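Local coordinates for protein 3' terminal uridylyl transferase (Trypanosoma brucei, PDB 5HZD) that catalyses the addition of uridines to the 3'-hydroxyl of guide RNAs, ribosomal RNAs and some mRNAs in mitochondrial RNA editing, using UTP, at residues K318-S321 with G325-N328; N340-Y345 with V400-F405. All blocks are in the same frame, centred on the assembly; numbering follows the deposited sequence.

In the fold
Both contacts lie in the helical part of the catalytic region that carries the experimentally defined UTP-binding lysines, on the same side of the chain's centre and about 13 Å apart, centre to centre. Contact 1 comes first in sequence and closes before contact 2 opens: it ends helix 310-324, and the loop it starts leads to helix 336-349, which supplies one side of contact 2. The other side, on helix 385-409, arrives 55 residues later. The two touch directly, Trp320 CZ2 lying 3.5 Å from Phe403 CE1 in an edge-to-face pair. The turn beside the UTP site is thus continuous with the aromatic packing between helices 336-349 and 385-409.

Contact 1: residues K318-S321 with G325-N328; sequences KDWS and GVNN
Ser321 O, in the last turn of helix 310-324, accepts the backbone N-H of Asn327 at 3.0 Å, after Gly325 with its positive phi of 88° has turned the chain out of the helix. The same oxygen lies 3.0 Å from Val326 N, and the bonded Asn327 N stands above the carbonyl plane. A side-chain bridge repeats this link: Asn327 ND2 donates to Ser321 OG at 3.1 Å, with OG almost in the amide plane. With chi1 near 68°, the serine hydroxyl lies between its own backbone N and carbonyl carbon, where it can also donate to Lys318 O, 2.8 Å away. One hydroxyl therefore receives a hydrogen bond from the loop and gives one to the helix. Packing beside it is tight, Ser321 CB sitting 3.5 Å from Val326 CG2. That methyl also meets the far end of the Trp320 indole, 3.8 Å from CH2, the two side chains crossing at about a right angle. Beyond the segments, Asn327 ND2 bonds Ser336 OG, while OD1 has a weak bond from Lys322 NZ; Lys318 NZ also makes a weak bond to Ser336 OG. Lys318, Lys322 and Ser336 all bind UTP, which makes Asn327 probably a second-shell residue of the UTP site, its amide held by Ser321 on one hand and tied to nucleotide-binding groups on the other.

Contact 2: residues N340-Y345 with V400-F405; sequences NIMWIY and VGFFYF
Phe402 sets its ring edge against the backbone of helix 340-345, with Met342 C near the ring plane and CE2 3.7 Å from Trp343 CA, and this is where the two helices come closest. The segments run almost perpendicular, at 98°, with axes 10.6 Å apart, so large side chains have to span the gap between them. Phe402 does most of that work. Its CG is anti to the backbone N (chi1 166°), which sends the ring across to the other helix, and there it lodges between Met342 and Trp343. On the tryptophan side, Phe402 CD2 meets CE3 at the rim of the indole, 3.7 Å away, and Phe402 CB lies in the indole plane beside CZ3. The two six-membered rings are inclined at 61° with centroids 5.9 Å apart, an oblique meeting. Met342 comes from the other direction, its CB 4.0 Å from Phe402 CE2; the thioether chain then bends at chi3 to return CE toward CZ of the same ring.

One turn further along each helix the fit is looser. Tyr345 and Phe405 meet through ring carbons alone, CE2 to CE2 at 4.0 Å, with Tyr345 at the edge of the Phe405 ring. This flank is still buried, Tyr345 also leaning on Ile417 and Tyr406.

This near-perpendicular helix packing, filled by aromatic side chains, joins helix 336-349, which starts at the UTP-binding Ser336 and Tyr337, to helix 385-409 in the helical part of the catalytic region. Around the pair, Leu317 of helix 310-324 packs against both Trp343 and Phe402, and Trp343 NE1 is hydrogen-bonded to Ala310 O. Ile465, in the proposed nucleotide recognition motif, touches Met342, while helix 292-304 packs against Asn340 and Ile344.

Contact 1: residues K318-S321 with G325-N328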
loop_
_atom_site.group_PDB
_atom_site.type_symbol
_atom_site.label_atom_id
_atom_site.label_comp_id
_atom_site.label_asym_id
_atom_site.label_seq_id
_atom_site.Cartn_x
_atom_site.Cartn_y
_atom_site.Cartn_z
ATOM N N LYS A 318 1.302 -11.263 3.018
ATOM C CA LYS A 318 0.449 -10.561 2.050
ATOM C C LYS A 318 0.191 -11.474 0.867
ATOM O O LYS A 318 -0.964 -11.610 0.437
ATOM C CB LYS A 318 1.145 -9.313 1.534
ATOM C CG LYS A 318 0.317 -8.530 0.463
ATOM C CD LYS A 318 1.163 -7.351 0.003
ATOM C CE LYS A 318 0.319 -6.180 -0.462
ATOM N NZ LYS A 318 -0.612 -6.623 -1.519
ATOM N N ASP A 319 1.248 -12.100 0.336
ATOM C CA ASP A 319 1.086 -12.958 -0.824
ATOM C C ASP A 319 0.222 -14.174 -0.474
ATOM O O ASP A 319 -0.667 -14.539 -1.235
ATOM C CB ASP A 319 2.454 -13.415 -1.375
ATOM C CG ASP A 319 3.262 -12.272 -1.966
ATOM O OD1 ASP A 319 2.674 -11.189 -2.207
ATOM O OD2 ASP A 319 4.483 -12.485 -2.195
ATOM N N TRP A 320 0.490 -14.810 0.668
ATOM C CA TRP A 320 -0.316 -15.936 1.129
ATOM C C TRP A 320 -1.791 -15.553 1.264
ATOM O O TRP A 320 -2.709 -16.312 0.890
ATOM C CB TRP A 320 0.193 -16.457 2.476
ATOM C CG TRP A 320 -0.849 -17.272 3.172
ATOM C CD1 TRP A 320 -1.172 -18.578 2.903
ATOM C CD2 TRP A 320 -1.759 -16.834 4.178
ATOM N NE1 TRP A 320 -2.211 -18.976 3.703
ATOM C CE2 TRP A 320 -2.607 -17.927 4.487
ATOM C CE3 TRP A 320 -1.955 -15.619 4.843
ATOM C CZ2 TRP A 320 -3.628 -17.851 5.447
ATOM C CZ3 TRP A 320 -2.963 -15.541 5.813
ATOM C CH2 TRP A 320 -3.787 -16.651 6.107
ATOM N N SER A 321 -2.030 -14.384 1.830
ATOM C CA SER A 321 -3.408 -14.003 2.102
ATOM C C SER A 321 -4.184 -13.799 0.802
ATOM O O SER A 321 -5.351 -14.173 0.714
ATOM C CB SER A 321 -3.453 -12.791 3.025
ATOM O OG SER A 321 -2.967 -11.603 2.385
ATOM N N GLY A 325 -7.149 -16.454 -0.587
ATOM C CA GLY A 325 -8.451 -15.797 -0.591
ATOM C C GLY A 325 -8.890 -15.086 0.677
ATOM O O GLY A 325 -9.990 -14.524 0.730
ATOM N N VAL A 326 -8.051 -15.070 1.703
ATOM C CA VAL A 326 -8.455 -14.417 2.952
ATOM C C VAL A 326 -8.275 -12.901 2.875
ATOM O O VAL A 326 -8.827 -12.145 3.667
ATOM C CB VAL A 326 -7.673 -14.964 4.163
ATOM C CG1 VAL A 326 -7.770 -16.460 4.235
ATOM C CG2 VAL A 326 -6.254 -14.555 4.118
ATOM N N ASN A 327 -7.463 -12.462 1.902
ATOM C CA ASN A 327 -7.254 -11.042 1.615
ATOM C C ASN A 327 -7.949 -10.810 0.271
ATOM O O ASN A 327 -7.452 -11.224 -0.770
ATOM C CB ASN A 327 -5.752 -10.764 1.517
ATOM C CG ASN A 327 -5.406 -9.319 1.132
ATOM O OD1 ASN A 327 -6.241 -8.559 0.644
ATOM N ND2 ASN A 327 -4.153 -8.944 1.355
ATOM N N ASN A 328 -9.133 -10.195 0.321
ATOM C CA ASN A 328 -9.984 -10.035 -0.861
ATOM C C ASN A 328 -11.114 -9.098 -0.450
ATOM O O ASN A 328 -12.256 -9.507 -0.325
ATOM C CB ASN A 328 -10.541 -11.385 -1.286
ATOM C CG ASN A 328 -11.289 -11.308 -2.590
ATOM O OD1 ASN A 328 -10.995 -10.456 -3.436
ATOM N ND2 ASN A 328 -12.258 -12.203 -2.767
#

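Contact 2: residues N340-Y345 with V400-F405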
loop_
_atom_site.group_PDB
_atom_site.type_symbol
_atom_site.label_atom_id
_atom_site.label_comp_id
_atom_site.label_asym_id
_atom_site.label_seq_id
_atom_site.Cartn_x
_atom_site.Cartn_y
_atom_site.Cartn_z
ATOM N N ASN A 340 -1.562 -7.186 7.809
ATOM C CA ASN A 340 -0.396 -6.652 8.519
ATOM C C ASN A 340 -0.698 -6.455 10.007
ATOM O O ASN A 340 0.163 -6.699 10.869
ATOM C CB ASN A 340 0.048 -5.319 7.909
ATOM C CG ASN A 340 0.963 -5.490 6.730
ATOM O OD1 ASN A 340 1.829 -6.355 6.724
ATOM N ND2 ASN A 340 0.779 -4.654 5.713
ATOM N N ILE A 341 -1.931 -6.035 10.334
ATOM C CA ILE A 341 -2.286 -5.884 11.736
ATOM C C ILE A 341 -2.300 -7.250 12.438
ATOM O O ILE A 341 -1.834 -7.359 13.582
ATOM C CB ILE A 341 -3.609 -5.121 11.912
ATOM C CG1 ILE A 341 -3.401 -3.674 11.448
ATOM C CG2 ILE A 341 -4.087 -5.169 13.384
ATOM C CD1 ILE A 341 -4.707 -2.928 11.139
ATOM N N MET A 342 -2.818 -8.284 11.775
ATOM C CA MET A 342 -2.753 -9.616 12.353
ATOM C C MET A 342 -1.305 -10.001 12.666
ATOM O O MET A 342 -1.023 -10.531 13.729
ATOM C CB MET A 342 -3.336 -10.677 11.412
ATOM C CG MET A 342 -4.837 -10.573 11.242
ATOM S SD MET A 342 -5.462 -11.948 10.260
ATOM C CE MET A 342 -5.074 -13.356 11.292
ATOM N N TRP A 343 -0.394 -9.768 11.733
ATOM C CA TRP A 343 0.993 -10.157 11.934
ATOM C C TRP A 343 1.609 -9.352 13.058
ATOM O O TRP A 343 2.255 -9.903 13.953
ATOM C CB TRP A 343 1.709 -9.908 10.595
ATOM C CG TRP A 343 3.216 -9.990 10.577
ATOM C CD1 TRP A 343 4.067 -8.999 10.170
ATOM C CD2 TRP A 343 4.045 -11.147 10.827
ATOM N NE1 TRP A 343 5.377 -9.456 10.199
ATOM C CE2 TRP A 343 5.380 -10.769 10.585
ATOM C CE3 TRP A 343 3.784 -12.450 11.260
ATOM C CZ2 TRP A 343 6.449 -11.642 10.738
ATOM C CZ3 TRP A 343 4.864 -13.329 11.405
ATOM C CH2 TRP A 343 6.178 -12.909 11.171
ATOM N N ILE A 344 1.404 -8.047 13.051
ATOM C CA ILE A 344 2.027 -7.211 14.087
ATOM C C ILE A 344 1.452 -7.517 15.476
ATOM O O ILE A 344 2.196 -7.556 16.462
ATOM C CB ILE A 344 1.820 -5.759 13.769
ATOM C CG1 ILE A 344 2.673 -5.432 12.544
ATOM C CG2 ILE A 344 2.267 -4.894 14.934
ATOM C CD1 ILE A 344 2.299 -4.087 11.898
ATOM N N TYR A 345 0.138 -7.741 15.556
ATOM C CA TYR A 345 -0.472 -8.063 16.856
ATOM C C TYR A 345 0.154 -9.328 17.419
ATOM O O TYR A 345 0.486 -9.390 18.608
ATOM C CB TYR A 345 -1.989 -8.239 16.718
ATOM C CG TYR A 345 -2.671 -8.702 17.975
ATOM C CD1 TYR A 345 -2.956 -7.809 18.997
ATOM C CD2 TYR A 345 -3.029 -10.048 18.122
ATOM C CE1 TYR A 345 -3.606 -8.250 20.189
ATOM C CE2 TYR A 345 -3.675 -10.486 19.274
ATOM C CZ TYR A 345 -3.947 -9.587 20.291
ATOM O OH TYR A 345 -4.562 -10.018 21.445
ATOM N N VAL A 400 5.633 -19.968 11.295
ATOM C CA VAL A 400 4.888 -21.121 11.799
ATOM C C VAL A 400 4.104 -20.714 13.047
ATOM O O VAL A 400 2.933 -21.072 13.227
ATOM C CB VAL A 400 5.865 -22.257 12.151
ATOM C CG1 VAL A 400 5.133 -23.377 12.916
ATOM C CG2 VAL A 400 6.454 -22.765 10.901
ATOM N N GLY A 401 4.739 -19.901 13.880
ATOM C CA GLY A 401 4.130 -19.453 15.109
ATOM C C GLY A 401 2.903 -18.583 14.872
ATOM O O GLY A 401 1.966 -18.624 15.672
ATOM N N PHE A 402 2.899 -17.815 13.778
ATOM C CA PHE A 402 1.749 -16.974 13.430
ATOM C C PHE A 402 0.540 -17.873 13.131
ATOM O O PHE A 402 -0.573 -17.651 13.629
ATOM C CB PHE A 402 2.100 -16.098 12.212
ATOM C CG PHE A 402 0.912 -15.430 11.542
ATOM C CD1 PHE A 402 0.216 -16.063 10.520
ATOM C CD2 PHE A 402 0.545 -14.138 11.898
ATOM C CE1 PHE A 402 -0.857 -15.464 9.884
ATOM C CE2 PHE A 402 -0.507 -13.512 11.261
ATOM C CZ PHE A 402 -1.198 -14.172 10.244
ATOM N N PHE A 403 0.757 -18.893 12.316
ATOM C CA PHE A 403 -0.345 -19.789 11.947
ATOM C C PHE A 403 -0.783 -20.602 13.155
ATOM O O PHE A 403 -1.975 -20.835 13.346
ATOM C CB PHE A 403 0.059 -20.684 10.769
ATOM C CG PHE A 403 0.093 -19.944 9.471
ATOM C CD1 PHE A 403 -1.095 -19.609 8.834
ATOM C CD2 PHE A 403 1.300 -19.547 8.894
ATOM C CE1 PHE A 403 -1.066 -18.918 7.623
ATOM C CE2 PHE A 403 1.318 -18.852 7.701
ATOM C CZ PHE A 403 0.142 -18.541 7.059
ATOM N N TYR A 404 0.163 -21.030 13.996
ATOM C CA TYR A 404 -0.245 -21.696 15.229
ATOM C C TYR A 404 -1.056 -20.786 16.172
ATOM O O TYR A 404 -2.096 -21.218 16.717
ATOM C CB TYR A 404 0.971 -22.303 15.949
ATOM C CG TYR A 404 0.584 -23.148 17.143
ATOM C CD1 TYR A 404 0.239 -24.480 16.986
ATOM C CD2 TYR A 404 0.553 -22.592 18.416
ATOM C CE1 TYR A 404 -0.129 -25.246 18.095
ATOM C CE2 TYR A 404 0.185 -23.334 19.510
ATOM C CZ TYR A 404 -0.136 -24.658 19.342
ATOM O OH TYR A 404 -0.503 -25.398 20.447
ATOM N N PHE A 405 -0.591 -19.548 16.363
ATOM C CA PHE A 405 -1.264 -18.584 17.238
ATOM C C PHE A 405 -2.712 -18.393 16.808
ATOM O O PHE A 405 -3.634 -18.461 17.640
ATOM C CB PHE A 405 -0.495 -17.259 17.197
ATOM C CG PHE A 405 -1.079 -16.191 18.074
ATOM C CD1 PHE A 405 -0.939 -16.245 19.451
ATOM C CD2 PHE A 405 -1.776 -15.132 17.522
ATOM C CE1 PHE A 405 -1.494 -15.251 20.295
ATOM C CE2 PHE A 405 -2.325 -14.117 18.352
ATOM C CZ PHE A 405 -2.177 -14.172 19.728
#